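Local structure of putative NADH-flavin reductase (Streptococcus pneumoniae TIGR4, 4R01) at residues L4-A9 and A61-F66. The protein is a putative NADH-flavin reductase that probably binds a nicotinamide dinucleotide through its Rossmann fold and passes electrons to a flavin. Sequence-based numbering, arbitrary orientation.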
# COMPACT_ATOMS: atom_id res chain seq x y z
N LEU A 4 -29.16 -28.44 -4.47
CA LEU A 4 -27.91 -27.89 -4.97
C LEU A 4 -26.87 -28.97 -5.24
O LEU A 4 -26.77 -29.96 -4.52
CB LEU A 4 -27.35 -26.88 -3.98
CG LEU A 4 -28.33 -25.81 -3.51
CD1 LEU A 4 -27.69 -24.90 -2.47
CD2 LEU A 4 -28.86 -25.01 -4.69
N ALA A 5 -26.09 -28.76 -6.30
CA ALA A 5 -24.96 -29.63 -6.61
C ALA A 5 -23.67 -28.85 -6.43
O ALA A 5 -23.53 -27.73 -6.93
CB ALA A 5 -25.07 -30.18 -8.02
N VAL A 6 -22.72 -29.43 -5.70
CA VAL A 6 -21.44 -28.79 -5.48
C VAL A 6 -20.30 -29.63 -6.06
O VAL A 6 -20.00 -30.71 -5.55
CB VAL A 6 -21.18 -28.53 -3.99
CG1 VAL A 6 -19.81 -27.90 -3.79
CG2 VAL A 6 -22.27 -27.65 -3.40
N ILE A 7 -19.68 -29.12 -7.12
CA ILE A 7 -18.54 -29.78 -7.74
C ILE A 7 -17.30 -29.57 -6.88
O ILE A 7 -17.06 -28.46 -6.39
CB ILE A 7 -18.30 -29.25 -9.17
CG1 ILE A 7 -19.23 -29.95 -10.17
CG2 ILE A 7 -16.86 -29.49 -9.60
CD1 ILE A 7 -20.68 -29.53 -10.08
N ALA A 8 -16.53 -30.64 -6.70
CA ALA A 8 -15.33 -30.64 -5.85
C ALA A 8 -15.68 -30.32 -4.40
O ALA A 8 -15.09 -29.43 -3.79
CB ALA A 8 -14.28 -29.66 -6.39
N ALA A 9 -16.63 -31.06 -3.85
CA ALA A 9 -17.12 -30.82 -2.50
C ALA A 9 -16.12 -31.26 -1.43
O ALA A 9 -16.30 -30.96 -0.25
CB ALA A 9 -18.45 -31.52 -2.30
N ALA A 61 -29.60 -25.05 -8.48
CA ALA A 61 -28.34 -24.38 -8.76
C ALA A 61 -27.16 -25.35 -8.66
O ALA A 61 -27.18 -26.29 -7.87
CB ALA A 61 -28.14 -23.21 -7.81
N VAL A 62 -26.14 -25.10 -9.47
CA VAL A 62 -24.91 -25.88 -9.43
C VAL A 62 -23.74 -24.98 -9.05
O VAL A 62 -23.46 -23.99 -9.74
CB VAL A 62 -24.64 -26.56 -10.79
CG1 VAL A 62 -23.23 -27.13 -10.82
CG2 VAL A 62 -25.67 -27.64 -11.06
N ILE A 63 -23.06 -25.31 -7.96
CA ILE A 63 -21.94 -24.51 -7.48
C ILE A 63 -20.61 -25.22 -7.71
O ILE A 63 -20.34 -26.26 -7.13
CB ILE A 63 -22.06 -24.18 -5.98
CG1 ILE A 63 -23.37 -23.44 -5.68
CG2 ILE A 63 -20.86 -23.37 -5.51
CD1 ILE A 63 -24.50 -24.35 -5.26
N SER A 64 -19.77 -24.64 -8.57
CA SER A 64 -18.47 -25.22 -8.84
C SER A 64 -17.39 -24.61 -7.95
O SER A 64 -17.11 -23.41 -8.02
CB SER A 64 -18.09 -25.06 -10.31
OG SER A 64 -16.79 -25.55 -10.55
N ALA A 65 -16.80 -25.45 -7.11
CA ALA A 65 -15.69 -25.05 -6.27
C ALA A 65 -14.43 -25.73 -6.77
O ALA A 65 -13.51 -26.03 -6.01
CB ALA A 65 -15.96 -25.42 -4.81
N PHE A 66 -14.39 -25.97 -8.08
CA PHE A 66 -13.28 -26.66 -8.72
C PHE A 66 -11.97 -25.91 -8.55
O PHE A 66 -11.89 -24.70 -8.78
CB PHE A 66 -13.58 -26.87 -10.21
CG PHE A 66 -12.44 -27.47 -10.98
CD1 PHE A 66 -12.17 -28.83 -10.90
CD2 PHE A 66 -11.65 -26.68 -11.80
CE1 PHE A 66 -11.12 -29.38 -11.61
CE2 PHE A 66 -10.60 -27.23 -12.51
CZ PHE A 66 -10.33 -28.58 -12.42
O HOH W 1 -13.50 -26.95 -3.27
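Ala5 bonds to strand 61-64 through both its N and its O: the N donates to Ala61 O at 3.1 Å, in the carbonyl plane, and the O accepts Ile63 N at 2.7 Å, the donor standing nearly along the C=O axis. Two residues on, the pattern repeats less squarely. Ile7 N reaches Ile63 O at 2.9 Å and Ala65 N reaches Ile7 O at 3.1 Å, both donors tilted out of the carbonyl plane. CA-H...O contacts add to this ladder, the shortest from Val6 CA to Ile63 O at 3.2 Å. The strands run parallel, their axes 17° apart, and are neighbours in a sheet ordered 42-45, 27-32, 3-7, 61-64, 94-98; the chain goes out through 27-32 and 42-45 and returns on the other side of strand 3-7, the crossover of the Rossmann fold. Leu4, Val6 and Ala8 bond to strand 27-32.

Apolar side chains pack along both faces. On one, the side chains of Ile7 and Val62 cross obliquely, CD1 of Ile7 meeting CG1 of Val62 at 3.6 Å; CG1 of Ile7 stands beside its backbone N (chi1 -82°), and the chain then bends back along the sheet toward Val62, under helix 76-88. Val62 turns its other methyl, CG2, to Ala5 CB. The opposite face carries Leu4, whose CD2 rests on Ala61 CB at 3.7 Å while Ile63 CD1 approaches Leu4 CB; Leu195 of helix 184-196 touches Leu4, Ala61 and Ile63.

Past the strand ends, Ala8 CB lies against Ala65 O and Phe66 CA. Ser64 OG accepts a weak bond from Phe66 N, and a water within hydrogen-bonding distance of Ala8 O and Ala65 O links the loops. A sulfate, probably from the crystallisation liquor, lies about 4 Å from the Ala8 side chain, at the C-terminal ends of the strands, where Rossmann folds usually bind the dinucleotide phosphates, and may mark that pocket.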